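Local coordinates for protein putative hydrolase (Agrobacterium vitis, PDB 3LLC) that probably hydrolyses fatty-acyl thioesters on proteins and perhaps acyl-glucuronide esters, as an alpha/beta hydrolase, at residues A[23-28]-A[70-75]; A[39-44]-A[108-113]. One frame throughout, in Å; residues are numbered along the deposited sequence. Where two conformers were deposited one is given.

Both contacts are pairs of neighbouring strands in one mixed sheet of the alpha/beta hydrolase fold, and their centres lie 13 Å apart. Contact 1 joins the antiparallel strand 23-30 to strand 68-72; contact 2 joins the parallel strands 39-43 and 107-113. Strand 68-72 lies directly beside strand 39-43, so the two pairs are consecutive across the sheet. Ile70 N sits 2.8 Å from Cys40 O, and at the C-terminal ends Tyr74 OH reaches Gly44 O at 2.7 Å, both probable hydrogen bonds. Contact 2 runs toward the presumed nucleophile Ser114, and Tyr74 of contact 1 touches that same elbow region.

Contact 1 of 2, residues A[23-28]-A[70-75]; sequences RSIAAL and IRFDYS
With chi1 at -61°, Ile25 holds CG2 anti to its backbone N, and Phe72, with chi1 at 68°, sets CG between its own N and carbonyl carbon; the two side chains lie side by side and point the same way. CG2 of Ile25 comes 3.9 Å from Phe72 CD2. The setting is the antiparallel N-terminal part of the alpha/beta hydrolase sheet, where strand 23-30, one in from the edge strand 9-16, pairs with strand 68-72. Both apolar groups suit this buried face, which helix 89-103 covers. Ala27 and Phe72 form a non-hydrogen-bonded pair, Ala27 CB 4.0 Å from Phe72 CB.

Leu28 and Arg71 form the hydrogen-bonded pair: Leu28 N donates to Arg71 O at 2.9 Å, and Arg71 N returns a nearly straight bond (172°) to Leu28 O. Beyond Phe72, Asp73 N bonds to Ala26 O, while the Asp73 carboxylate binds Met50 N and Ala79 N. Farther on, Arg23 packs CG against Ser75 CB; Glu95 forms a salt bridge with Arg23 NE and hydrogen-bonds Ser75 OG, while Glu94 pairs with Arg23 NH2.

On the other face Arg71 bends at CG-CD, its NH1 donating to Met50 O, and Leu28 CD1 lies over one guanidinium face, 3.7 Å from Arg71 NH2. Water 1 accepts from Arg71 NE at 2.9 Å.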
loop_
_atom_site.group_PDB
_atom_site.type_symbol
_atom_site.label_atom_id
_atom_site.label_comp_id
_atom_site.label_asym_id
_atom_site.label_seq_id
_atom_site.Cartn_x
_atom_site.Cartn_y
_atom_site.Cartn_z
ATOM N N ARG A 23 15.565 -5.575 10.581
ATOM C CA ARG A 23 15.347 -6.443 9.432
ATOM C C ARG A 23 15.847 -5.768 8.158
ATOM O O ARG A 23 15.801 -4.539 8.030
ATOM C CB ARG A 23 13.857 -6.828 9.304
ATOM C CG ARG A 23 12.865 -5.685 9.069
ATOM C CD ARG A 23 12.196 -5.288 10.322
ATOM N NE ARG A 23 11.121 -4.307 10.182
ATOM C CZ ARG A 23 10.897 -3.338 11.063
ATOM N NH1 ARG A 23 11.707 -3.193 12.122
ATOM N NH2 ARG A 23 9.880 -2.507 10.899
ATOM N N SER A 24 16.307 -6.582 7.215
ATOM C CA SER A 24 16.783 -6.079 5.922
ATOM C C SER A 24 15.660 -6.132 4.872
ATOM O O SER A 24 15.043 -7.191 4.645
ATOM C CB SER A 24 17.999 -6.873 5.416
ATOM O OG SER A 24 19.161 -6.749 6.225
ATOM N N ILE A 25 15.401 -4.989 4.227
ATOM C CA ILE A 25 14.365 -4.833 3.215
ATOM C C ILE A 25 14.992 -4.788 1.808
ATOM O O ILE A 25 15.922 -3.995 1.525
ATOM C CB ILE A 25 13.520 -3.527 3.509
ATOM C CG1 ILE A 25 12.854 -3.639 4.876
ATOM C CG2 ILE A 25 12.529 -3.216 2.359
ATOM C CD1 ILE A 25 11.896 -4.890 5.064
ATOM N N ALA A 26 14.516 -5.680 0.930
ATOM C CA ALA A 26 14.982 -5.754 -0.447
ATOM C C ALA A 26 14.184 -4.735 -1.306
ATOM O O ALA A 26 12.946 -4.620 -1.192
ATOM C CB ALA A 26 14.814 -7.196 -1.010
ATOM N N ALA A 27 14.901 -4.010 -2.168
ATOM C CA ALA A 27 14.307 -2.984 -3.047
ATOM C C ALA A 27 14.918 -3.012 -4.451
ATOM O O ALA A 27 16.084 -3.383 -4.649
ATOM C CB ALA A 27 14.436 -1.545 -2.406
ATOM N N LEU A 28 14.084 -2.656 -5.426
ATOM C CA LEU A 28 14.441 -2.538 -6.839
ATOM C C LEU A 28 14.099 -1.093 -7.257
ATOM O O LEU A 28 12.935 -0.679 -7.145
ATOM C CB LEU A 28 13.622 -3.536 -7.674
ATOM C CG LEU A 28 13.933 -5.037 -7.468
ATOM C CD1 LEU A 28 12.863 -5.920 -8.130
ATOM C CD2 LEU A 28 15.374 -5.397 -7.970
ATOM N N ILE A 70 10.283 3.055 -7.536
ATOM C CA ILE A 70 10.755 2.287 -6.367
ATOM C C ILE A 70 9.754 1.157 -6.068
ATOM O O ILE A 70 8.564 1.405 -5.932
ATOM C CB ILE A 70 10.938 3.145 -5.111
ATOM C CG1 ILE A 70 12.040 4.184 -5.307
ATOM C CG2 ILE A 70 11.257 2.269 -3.873
ATOM C CD1 ILE A 70 12.093 5.261 -4.236
ATOM N N ARG A 71 10.264 -0.072 -5.956
ATOM C CA ARG A 71 9.481 -1.184 -5.374
ATOM C C ARG A 71 10.293 -1.801 -4.253
ATOM O O ARG A 71 11.540 -1.745 -4.300
ATOM C CB ARG A 71 9.218 -2.259 -6.423
ATOM C CG ARG A 71 8.318 -1.809 -7.577
ATOM C CD ARG A 71 8.295 -2.846 -8.723
ATOM N NE ARG A 71 9.517 -2.880 -9.501
ATOM C CZ ARG A 71 10.078 -3.967 -10.021
ATOM N NH1 ARG A 71 9.575 -5.182 -9.818
ATOM N NH2 ARG A 71 11.187 -3.844 -10.718
ATOM N N PHE A 72 9.605 -2.353 -3.247
ATOM C CA PHE A 72 10.266 -3.077 -2.151
ATOM C C PHE A 72 9.328 -4.167 -1.601
ATOM O O PHE A 72 8.117 -4.114 -1.827
ATOM C CB PHE A 72 10.681 -2.120 -1.040
ATOM C CG PHE A 72 9.520 -1.532 -0.302
ATOM C CD1 PHE A 72 8.807 -0.460 -0.845
ATOM C CD2 PHE A 72 9.092 -2.065 0.918
ATOM C CE1 PHE A 72 7.706 0.056 -0.199
ATOM C CE2 PHE A 72 7.986 -1.530 1.586
ATOM C CZ PHE A 72 7.293 -0.462 1.008
ATOM N N ASP A 73 9.912 -5.167 -0.943
ATOM C CA ASP A 73 9.139 -6.251 -0.285
ATOM C C ASP A 73 9.009 -5.949 1.205
ATOM O O ASP A 73 10.001 -5.696 1.899
ATOM C CB ASP A 73 9.799 -7.613 -0.485
ATOM C CG ASP A 73 9.470 -8.260 -1.875
ATOM O OD1 ASP A 73 8.323 -8.083 -2.360
ATOM O OD2 ASP A 73 10.355 -8.970 -2.423
ATOM N N TYR A 74 7.781 -5.982 1.699
ATOM C CA TYR A 74 7.540 -5.893 3.153
ATOM C C TYR A 74 8.281 -7.009 3.902
ATOM O O TYR A 74 8.570 -8.066 3.323
ATOM C CB TYR A 74 6.060 -6.017 3.466
ATOM C CG TYR A 74 5.127 -4.986 2.853
ATOM C CD1 TYR A 74 5.212 -3.634 3.203
ATOM C CD2 TYR A 74 4.086 -5.368 2.014
ATOM C CE1 TYR A 74 4.318 -2.702 2.665
ATOM C CE2 TYR A 74 3.191 -4.428 1.485
ATOM C CZ TYR A 74 3.314 -3.097 1.832
ATOM O OH TYR A 74 2.440 -2.181 1.299
ATOM N N SER A 75 8.674 -6.757 5.154
ATOM C CA SER A 75 9.222 -7.821 5.970
ATOM C C SER A 75 8.237 -9.022 5.969
ATOM O O SER A 75 7.023 -8.829 5.956
ATOM C CB SER A 75 9.523 -7.384 7.421
ATOM O OG SER A 75 8.377 -6.865 8.082
HETATM O O HOH W 1 11.153 -0.542 -9.994
#

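Contact 2 of 2, residues A[39-44]-A[108-113]; sequences TCIWLG and AILVGS. With EDO (1,2-ethanediol), chain F.
Five backbone hydrogen bonds join Thr39-Leu43 to Ile109-Ser113, in the alternating pattern of parallel strands. Thr39 O, Ile41 O and Leu43 O accept from Ile109 N, Val111 N and Ser113 N in turn, while Ile41 N and Leu43 N donate to Ile109 O and Val111 O, each at 2.9 Å. The register runs unbroken from Thr39-Ala108 to Leu43-Gly112. CA-H...O contacts supplement the bonds, as from Cys40 CA to Ile109 O at 3.4 Å.

Apolar packing follows the two faces of the sheet. On one, Trp42 sends CG anti to its backbone N (chi1 -178°), which swings the indole across Val111 at about a right angle. Its CZ3 meets Val111 CG1 at 3.8 Å, and Trp42 CH2 lies 3.7 Å from Ser113 CB. The broad indole suits this place because it spans both residues while helix 53-65 packs against it. Farther back Cys40 SG and Ile109 CD1 make a looser contact. On the opposite face Ile41 and Leu110 lie side by side, pointing the same way.

At the start of strand 39-43 an ethanediol, probably from the crystallisation liquor, gives Thr39 OG1 a weak hydrogen bond from O1 at 3.3 Å.

Gly112 pairs with Leu43 and opens a GxSxG sequence. Strand 107-113, which leads into helix 115-128, is consistent with the strand before the nucleophile elbow of alpha/beta hydrolases.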
loop_
_atom_site.group_PDB
_atom_site.type_symbol
_atom_site.label_atom_id
_atom_site.label_comp_id
_atom_site.label_asym_id
_atom_site.label_seq_id
_atom_site.Cartn_x
_atom_site.Cartn_y
_atom_site.Cartn_z
ATOM N N THR A 39 9.230 10.399 -8.722
ATOM C CA THR A 39 9.423 8.957 -8.548
ATOM C C THR A 39 8.109 8.294 -8.085
ATOM O O THR A 39 7.489 8.678 -7.088
ATOM C CB THR A 39 10.569 8.693 -7.539
ATOM O OG1 THR A 39 11.810 9.176 -8.075
ATOM C CG2 THR A 39 10.689 7.152 -7.152
ATOM N N CYS A 40 7.684 7.278 -8.827
ATOM C CA CYS A 40 6.540 6.459 -8.442
ATOM C C CYS A 40 6.965 5.355 -7.461
ATOM O O CYS A 40 7.899 4.582 -7.753
ATOM C CB CYS A 40 5.921 5.839 -9.692
ATOM S SG CYS A 40 5.299 6.987 -10.960
ATOM N N ILE A 41 6.291 5.294 -6.321
ATOM C CA ILE A 41 6.572 4.244 -5.320
ATOM C C ILE A 41 5.381 3.327 -5.153
ATOM O O ILE A 41 4.245 3.741 -4.849
ATOM C CB ILE A 41 7.042 4.754 -3.917
ATOM C CG1 ILE A 41 7.432 3.559 -3.025
ATOM C CG2 ILE A 41 5.983 5.560 -3.246
ATOM C CD1 ILE A 41 8.310 3.923 -1.832
ATOM N N TRP A 42 5.658 2.061 -5.409
ATOM C CA TRP A 42 4.682 0.987 -5.238
ATOM C C TRP A 42 4.545 0.607 -3.764
ATOM O O TRP A 42 5.544 0.397 -3.075
ATOM C CB TRP A 42 5.120 -0.254 -6.056
ATOM C CG TRP A 42 4.098 -1.411 -5.951
ATOM C CD1 TRP A 42 4.252 -2.606 -5.249
ATOM C CD2 TRP A 42 2.783 -1.467 -6.540
ATOM N NE1 TRP A 42 3.120 -3.361 -5.372
ATOM C CE2 TRP A 42 2.195 -2.695 -6.133
ATOM C CE3 TRP A 42 2.034 -0.598 -7.358
ATOM C CZ2 TRP A 42 0.911 -3.087 -6.545
ATOM C CZ3 TRP A 42 0.735 -0.979 -7.745
ATOM C CH2 TRP A 42 0.201 -2.229 -7.341
ATOM N N LEU A 43 3.304 0.509 -3.277
ATOM C CA LEU A 43 3.014 -0.042 -1.956
ATOM C C LEU A 43 2.007 -1.175 -2.163
ATOM O O LEU A 43 0.845 -0.914 -2.482
ATOM C CB LEU A 43 2.433 1.031 -1.031
ATOM C CG LEU A 43 3.332 2.262 -0.790
ATOM C CD1 LEU A 43 2.523 3.451 -0.199
ATOM C CD2 LEU A 43 4.542 1.899 0.105
ATOM N N GLY A 44 2.454 -2.415 -1.992
ATOM C CA GLY A 44 1.615 -3.574 -2.328
ATOM C C GLY A 44 0.628 -4.065 -1.272
ATOM O O GLY A 44 0.562 -3.540 -0.144
ATOM N N ALA A 108 7.344 12.527 -4.995
ATOM C CA ALA A 108 6.873 11.141 -5.006
ATOM C C ALA A 108 5.392 11.055 -5.379
ATOM O O ALA A 108 4.561 11.865 -4.895
ATOM C CB ALA A 108 7.076 10.489 -3.624
ATOM N N ILE A 109 5.055 10.029 -6.174
ATOM C CA ILE A 109 3.678 9.665 -6.442
ATOM C C ILE A 109 3.475 8.297 -5.782
ATOM O O ILE A 109 4.207 7.344 -6.084
ATOM C CB ILE A 109 3.352 9.600 -7.966
ATOM C CG1 ILE A 109 3.525 10.966 -8.644
ATOM C CG2 ILE A 109 1.917 9.023 -8.181
ATOM C CD1 ILE A 109 3.690 10.909 -10.162
ATOM N N LEU A 110 2.548 8.213 -4.831
ATOM C CA LEU A 110 2.336 6.959 -4.076
ATOM C C LEU A 110 1.297 6.143 -4.828
ATOM O O LEU A 110 0.207 6.647 -5.148
ATOM C CB LEU A 110 1.835 7.232 -2.650
ATOM C CG LEU A 110 2.720 8.156 -1.796
ATOM C CD1 LEU A 110 2.120 8.319 -0.341
ATOM C CD2 LEU A 110 4.196 7.642 -1.770
ATOM N N VAL A 111 1.621 4.881 -5.116
ATOM C CA VAL A 111 0.694 4.021 -5.801
ATOM C C VAL A 111 0.441 2.820 -4.886
ATOM O O VAL A 111 1.310 1.932 -4.754
ATOM C CB VAL A 111 1.277 3.551 -7.179
ATOM C CG1 VAL A 111 0.183 2.771 -7.937
ATOM C CG2 VAL A 111 1.785 4.778 -8.043
ATOM N N GLY A 112 -0.716 2.810 -4.222
ATOM C CA GLY A 112 -1.013 1.869 -3.117
ATOM C C GLY A 112 -2.162 0.947 -3.454
ATOM O O GLY A 112 -3.260 1.414 -3.770
ATOM N N SER A 113 -1.913 -0.359 -3.354
ATOM C CA SER A 113 -2.892 -1.404 -3.669
ATOM C C SER A 113 -3.322 -2.128 -2.378
ATOM O O SER A 113 -2.470 -2.649 -1.622
ATOM C CB SER A 113 -2.271 -2.429 -4.618
ATOM O OG SER A 113 -3.200 -3.484 -4.858
HETATM C C1 EDO F . 14.444 7.146 -7.216
HETATM O O1 EDO F . 14.495 8.281 -6.340
HETATM C C2 EDO F . 15.797 6.462 -7.222
HETATM O O2 EDO F . 16.858 7.405 -7.374
#